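PDB 1N8V: chemosensory protein from Mamestra brassicae, which binds bromo-dodecanol inside an all-helical fold and probably carries small hydrophobic ligands in moth chemical sensing. Local coordinates for residues N10-L13 with D14-L17; K57-E60 with N61-K64. All blocks are in the same frame, centred on the assembly; numbering follows the deposited sequence.

Interaction 1. Residues N10-L13 with D14-L17; sequences NINL and DEIL. With BDD (bromo-dodecanol), chain C.
I11 and I16 meet methyl to methyl at the pocket side of this turn, CD1 of I11 lying 3.4 Å from CD1 of I16, closer than carbon atoms usually sit. The two side chains cross at about a right angle. I11 owes its double role to chi1: at -175° it sends CG1 and CD1 toward I16, while the other branch, CG2, touches the alcohol end of the bromo-dodecanol, 3.4 Å from its C1. L13 reaches the same ligand further down the chain, with CD2 3.8 Å from C6, and a second bromo-dodecanol touches L13 as well. Y26 of helix 20-30 packs on both isoleucines, and L17 carries the apolar face on to L23 of that helix.

The solvent side is polar and looser. N12 is the N-cap of helix 13-17: its OD1 accepts the backbone N of E15 at 3.0 Å, with the donor standing 41° out of the amide plane. The extended E15 side chain passes across N12 at about a right angle, and its OE1 comes to 3.3 Å from CB of N12. The amide and carboxylate planes are 83° apart. A water links ND2 of N12 to OD2 of D14, accepting a hydrogen bond from the amide at 3.2 Å and donating one to the carboxylate at 2.8 Å, while OD1 of D14 forms a salt bridge to R68 of helix 60-76. Within the turn, N of L17 bonds O of L13 at 3.0 Å.

One short turn therefore has two chemistries: aliphatic branches suited to an alkyl chain face the pocket, while the N12 amide oxygen serves an N-H of the first turn and the D14 and E15 carboxylates lie near the helix N-terminus, where negative charge is probably favourable.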
ATOM      1  N   ASN A  10       9.655  10.699   3.728  1.00 14.71           N
ATOM      2  CA  ASN A  10       9.065  11.888   4.347  1.00 15.83           C
ATOM      3  C   ASN A  10       7.779  12.343   3.667  1.00 15.96           C
ATOM      4  O   ASN A  10       7.192  13.359   4.051  1.00 16.21           O
ATOM      5  CB  ASN A  10      10.073  13.028   4.403  1.00 15.61           C
ATOM      6  CG  ASN A  10      11.078  12.861   5.532  1.00 16.67           C
ATOM      7  OD1 ASN A  10      12.253  13.192   5.386  1.00 18.37           O
ATOM      8  ND2 ASN A  10      10.629  12.300   6.656  1.00 16.68           N
ATOM      9  N   ILE A  11       7.305  11.595   2.683  1.00 16.95           N
ATOM     10  CA  ILE A  11       6.027  11.936   2.047  1.00 18.12           C
ATOM     11  C   ILE A  11       4.915  11.844   3.111  1.00 17.33           C
ATOM     12  O   ILE A  11       4.875  10.889   3.878  1.00 17.34           O
ATOM     13  CB  ILE A  11       5.754  10.981   0.888  1.00 19.35           C
ATOM     14  CG1 ILE A  11       4.491  11.398   0.142  1.00 21.42           C
ATOM     15  CG2 ILE A  11       5.624   9.567   1.397  1.00 21.83           C
ATOM     16  CD1 ILE A  11       4.187  10.534  -1.041  1.00 24.63           C
ATOM     17  N   ASN A  12       4.024  12.832   3.156  1.00 16.58           N
ATOM     18  CA  ASN A  12       2.941  12.843   4.134  1.00 15.03           C
ATOM     19  C   ASN A  12       1.784  11.971   3.658  1.00 13.90           C
ATOM     20  O   ASN A  12       1.051  12.322   2.735  1.00 13.73           O
ATOM     21  CB  ASN A  12       2.468  14.283   4.459  1.00 15.55           C
ATOM     22  CG  ASN A  12       1.537  14.324   5.670  1.00 17.11           C
ATOM     23  OD1 ASN A  12       0.569  13.586   5.720  1.00 17.45           O
ATOM     24  ND2 ASN A  12       1.844  15.180   6.656  1.00 17.80           N
ATOM     25  N   LEU A  13       1.657  10.811   4.300  1.00 13.20           N
ATOM     26  CA  LEU A  13       0.614   9.865   3.943  1.00 12.90           C
ATOM     27  C   LEU A  13      -0.769  10.364   4.343  1.00 12.07           C
ATOM     28  O   LEU A  13      -1.752  10.047   3.689  1.00 12.31           O
ATOM     29  CB  LEU A  13       0.869   8.488   4.574  1.00 13.19           C
ATOM     30  CG  LEU A  13       2.125   7.791   4.061  1.00 14.86           C
ATOM     31  CD1 LEU A  13       2.318   6.496   4.823  1.00 16.67           C
ATOM     32  CD2 LEU A  13       2.027   7.490   2.592  1.00 17.44           C
ATOM     33  N   ASP A  14      -0.854  11.154   5.417  1.00 12.94           N
ATOM     34  CA  ASP A  14      -2.150  11.660   5.866  1.00 13.59           C
ATOM     35  C   ASP A  14      -2.802  12.556   4.805  1.00 13.89           C
ATOM     36  O   ASP A  14      -4.021  12.510   4.605  1.00 13.53           O
ATOM     37  CB  ASP A  14      -2.003  12.422   7.203  1.00 13.92           C
ATOM     38  CG  ASP A  14      -1.630  11.522   8.372  1.00 15.73           C
ATOM     39  OD1 ASP A  14      -2.042  10.349   8.434  1.00 19.38           O
ATOM     40  OD2 ASP A  14      -0.905  11.918   9.326  1.00 20.37           O
ATOM     41  N   GLU A  15      -1.997  13.374   4.133  1.00 13.99           N
ATOM     42  CA  GLU A  15      -2.495  14.266   3.089  1.00 15.70           C
ATOM     43  C   GLU A  15      -3.024  13.455   1.887  1.00 14.69           C
ATOM     44  O   GLU A  15      -4.058  13.781   1.299  1.00 15.57           O
ATOM     45  CB  GLU A  15      -1.410  15.266   2.659  1.00 16.39           C
ATOM     46  CG  GLU A  15      -1.139  16.385   3.649  1.00 20.48           C
ATOM     47  CD  GLU A  15      -0.066  17.343   3.168  1.00 23.30           C
ATOM     48  OE1 GLU A  15       1.126  17.016   3.277  1.00 27.34           O
ATOM     49  OE2 GLU A  15      -0.412  18.431   2.681  1.00 27.80           O
ATOM     50  N   ILE A  16      -2.328  12.381   1.526  1.00 13.18           N
ATOM     51  CA  ILE A  16      -2.750  11.532   0.433  1.00 13.39           C
ATOM     52  C   ILE A  16      -4.076  10.855   0.767  1.00 12.73           C
ATOM     53  O   ILE A  16      -5.001  10.806  -0.061  1.00 13.37           O
ATOM     54  CB  ILE A  16      -1.660  10.469   0.117  1.00 13.86           C
ATOM     55  CG1 ILE A  16      -0.434  11.149  -0.513  1.00 15.37           C
ATOM     56  CG2 ILE A  16      -2.224   9.398  -0.759  1.00 14.91           C
ATOM     57  CD1 ILE A  16       0.807  10.267  -0.553  1.00 16.86           C
ATOM     58  N   LEU A  17      -4.161  10.297   1.966  1.00 12.55           N
ATOM     59  CA  LEU A  17      -5.369   9.578   2.358  1.00 12.38           C
ATOM     60  C   LEU A  17      -6.589  10.474   2.484  1.00 12.63           C
ATOM     61  O   LEU A  17      -7.713  10.001   2.297  1.00 14.23           O
ATOM     62  CB  LEU A  17      -5.119   8.746   3.630  1.00 11.83           C
ATOM     63  CG  LEU A  17      -4.058   7.653   3.495  1.00 11.66           C
ATOM     64  CD1 LEU A  17      -3.722   7.039   4.875  1.00 12.70           C
ATOM     65  CD2 LEU A  17      -4.478   6.561   2.529  1.00 13.32           C
TER
HETATM   66  O1  BDD C 501       6.974   5.651   3.098  1.00 35.99           O
HETATM   67  C1  BDD C 501       6.341   6.256   1.980  1.00 34.90           C
HETATM   68  C2  BDD C 501       6.947   5.714   0.688  1.00 33.87           C
HETATM   69  C3  BDD C 501       5.858   5.356  -0.315  1.00 32.81           C
HETATM   70  C4  BDD C 501       5.407   6.564  -1.123  1.00 31.84           C
HETATM   71  C5  BDD C 501       4.096   6.263  -1.843  1.00 29.36           C
HETATM   72  C6  BDD C 501       2.879   6.533  -0.956  1.00 26.44           C
HETATM   73  C7  BDD C 501       1.590   5.946  -1.529  1.00 22.70           C
HETATM   74  C8  BDD C 501       0.522   5.742  -0.453  1.00 20.88           C
HETATM   75  C9  BDD C 501      -0.825   5.394  -1.078  1.00 20.29           C
HETATM   76  C10 BDD C 501      -0.931   3.917  -1.431  1.00 18.97           C
HETATM   77  C11 BDD C 501      -2.307   3.540  -1.947  1.00 18.20           C
HETATM   78  C12 BDD C 501      -2.431   2.041  -2.215  1.00 18.80           C
HETATM   79 BR   BDD C 501      -1.752   1.638  -3.637  1.00  2.02          BR
HETATM   80  O   HOH W   1       0.124  14.563   9.285  1.00 20.90           O

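Interaction 2. Residues K57-E60 with N61-K64; sequences KCTE and NQEK
T59 and Q62 face each other as a capping box, their side chains crossing obliquely and each accepting a hydrogen bond from the other's backbone N-H. OG1 of T59 accepts N of Q62 at 3.0 Å, and OE1 of Q62 returns to accept N of T59 at 2.9 Å. The return bond is fairly straight at hydrogen, 165°, but its donor stands well above the amide plane, 56° out of it. The threonine hydroxyl can reach the helix because chi1 of 64° places OG1 between the backbone N and carbonyl carbon; it then lies over the glutamine amide, 3.1 Å from CD. CG2 of T59 lies above the same face, 3.8 Å from NE2 of Q62.

OE1 of Q62 also comes to 3.3 Å from CA of C58, bringing the amide up against the backbone just before the cap. D9 secures both partners from outside, one carboxylate oxygen bonding OG1 of T59 and the other NE2 of Q62. With an alanine here in place of Q62, the N-H of T59 would probably lose its acceptor and one oxygen of D9 its amide partner. Q62 also touches two bound bromo-dodecanols. The first turn is completed by backbone bonds from E63 to T59 and from K64 to E60, while CG of E63 lies 4.0 Å from CB of C58.

Y4, in the N-terminal segment, packs on K57, C58 and Q62. The loop arriving from helix 38-53 is tied down by the disulfide from C58 to C55 and by a salt bridge from K57 to D49, so that the box starts helix 60-76 beside helix 38-53.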
ATOM      1  N   LYS A  57      12.516  -6.056   4.149  1.00 12.14           N
ATOM      2  CA  LYS A  57      13.401  -5.012   3.639  1.00 12.18           C
ATOM      3  C   LYS A  57      12.840  -3.610   3.814  1.00 11.58           C
ATOM      4  O   LYS A  57      13.411  -2.635   3.336  1.00 12.06           O
ATOM      5  CB  LYS A  57      13.684  -5.286   2.159  1.00 12.80           C
ATOM      6  CG  LYS A  57      14.236  -6.657   1.915  1.00 15.61           C
ATOM      7  CD  LYS A  57      13.997  -7.091   0.476  1.00 18.00           C
ATOM      8  CE  LYS A  57      14.354  -8.549   0.239  1.00 17.79           C
ATOM      9  NZ  LYS A  57      14.028  -8.996  -1.146  1.00 18.94           N
ATOM     10  N   CYS A  58      11.692  -3.502   4.467  1.00 10.76           N
ATOM     11  CA  CYS A  58      11.074  -2.221   4.722  1.00 11.05           C
ATOM     12  C   CYS A  58      11.753  -1.447   5.836  1.00 10.96           C
ATOM     13  O   CYS A  58      12.219  -2.026   6.837  1.00 11.02           O
ATOM     14  CB  CYS A  58       9.614  -2.403   5.110  1.00 11.41           C
ATOM     15  SG  CYS A  58       8.581  -3.194   3.850  1.00 13.03           S
ATOM     16  N   THR A  59      11.771  -0.133   5.700  1.00 11.49           N
ATOM     17  CA  THR A  59      12.215   0.731   6.786  1.00 12.13           C
ATOM     18  C   THR A  59      11.121   0.771   7.845  1.00 13.03           C
ATOM     19  O   THR A  59       9.995   0.357   7.593  1.00 12.02           O
ATOM     20  CB  THR A  59      12.451   2.168   6.281  1.00 12.11           C
ATOM     21  OG1 THR A  59      11.208   2.721   5.822  1.00 12.80           O
ATOM     22  CG2 THR A  59      13.434   2.222   5.105  1.00 12.99           C
ATOM     23  N   GLU A  60      11.445   1.254   9.042  1.00 13.85           N
ATOM     24  CA  GLU A  60      10.451   1.363  10.089  1.00 14.78           C
ATOM     25  C   GLU A  60       9.326   2.291   9.629  1.00 14.73           C
ATOM     26  O   GLU A  60       8.146   2.000   9.855  1.00 15.49           O
ATOM     27  CB  GLU A  60      11.093   1.835  11.394  1.00 15.69           C
ATOM     28  CG  GLU A  60      11.918   0.749  12.066  1.00 18.74           C
ATOM     29  CD  GLU A  60      12.614   1.193  13.343  1.00 21.46           C
ATOM     30  OE1 GLU A  60      12.754   2.404  13.583  1.00 25.80           O
ATOM     31  OE2 GLU A  60      13.048   0.324  14.103  1.00 19.41           O
ATOM     32  N   ASN A  61       9.670   3.389   8.964  1.00 13.85           N
ATOM     33  CA  ASN A  61       8.637   4.311   8.468  1.00 14.14           C
ATOM     34  C   ASN A  61       7.711   3.645   7.455  1.00 13.31           C
ATOM     35  O   ASN A  61       6.517   3.923   7.440  1.00 13.18           O
ATOM     36  CB  ASN A  61       9.254   5.596   7.908  1.00 14.90           C
ATOM     37  CG  ASN A  61       9.744   6.518   9.005  1.00 18.39           C
ATOM     38  OD1 ASN A  61       9.128   6.600  10.062  1.00 23.16           O
ATOM     39  ND2 ASN A  61      10.843   7.216   8.762  1.00 24.74           N
ATOM     40  N   GLN A  62       8.265   2.794   6.597  1.00 11.74           N
ATOM     41  CA  GLN A  62       7.449   2.073   5.603  1.00 11.43           C
ATOM     42  C   GLN A  62       6.505   1.102   6.292  1.00 12.11           C
ATOM     43  O   GLN A  62       5.363   0.965   5.863  1.00 12.51           O
ATOM     44  CB  GLN A  62       8.327   1.361   4.582  1.00 11.11           C
ATOM     45  CG  GLN A  62       8.986   2.327   3.586  1.00 12.01           C
ATOM     46  CD  GLN A  62      10.253   1.822   2.961  1.00 10.78           C
ATOM     47  OE1 GLN A  62      10.644   0.655   3.130  1.00 11.71           O
ATOM     48  NE2 GLN A  62      10.943   2.715   2.242  1.00 11.77           N
ATOM     49  N   GLU A  63       6.962   0.410   7.341  1.00 12.59           N
ATOM     50  CA  GLU A  63       6.086  -0.523   8.066  1.00 13.87           C
ATOM     51  C   GLU A  63       4.922   0.231   8.692  1.00 12.98           C
ATOM     52  O   GLU A  63       3.763  -0.180   8.560  1.00 13.76           O
ATOM     53  CB  GLU A  63       6.858  -1.272   9.186  1.00 14.31           C
ATOM     54  CG  GLU A  63       7.931  -2.233   8.705  1.00 18.23           C
ATOM     55  CD  GLU A  63       8.342  -3.304   9.732  1.00 19.15           C
ATOM     56  OE1 GLU A  63       8.123  -3.154  10.980  1.00 22.94           O
ATOM     57  OE2 GLU A  63       8.893  -4.310   9.295  1.00 16.21           O
ATOM     58  N   LYS A  64       5.233   1.335   9.362  1.00 13.35           N
ATOM     59  CA  LYS A  64       4.214   2.165  10.003  1.00 14.56           C
ATOM     60  C   LYS A  64       3.252   2.729   8.947  1.00 13.27           C
ATOM     61  O   LYS A  64       2.032   2.715   9.140  1.00 14.04           O
ATOM     62  CB  LYS A  64       4.881   3.283  10.798  1.00 14.82           C
ATOM     63  CG  LYS A  64       3.983   4.156  11.640  1.00 19.42           C
ATOM     64  CD  LYS A  64       4.805   5.198  12.406  1.00 23.12           C
ATOM     65  CE  LYS A  64       3.969   6.032  13.347  1.00 24.43           C
ATOM     66  NZ  LYS A  64       3.035   6.916  12.603  1.00 28.13           N
TER

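Interactions 1 and 2 both begin helices, 13-17 and 60-76, and each uses a side-chain oxygen to cap the first turn. Their centres are 15 Å apart and their nearest atoms about 6 Å, without touching. Interaction 1 is partly buried, with an aliphatic inner face on the ligand; interaction 2 is mainly a surface contact, in which Q62 is the buried exception. In 10-17 the cap is one-sided, N12 to E15, with a water between N12 and D14, whereas that of 57-64 is a reciprocal box gripped by a further carboxylate. The salt bridge from D14 to R68 ties interaction 1 to the same helix that interaction 2 opens, and both contacts contribute residues to the bromo-dodecanol pockets.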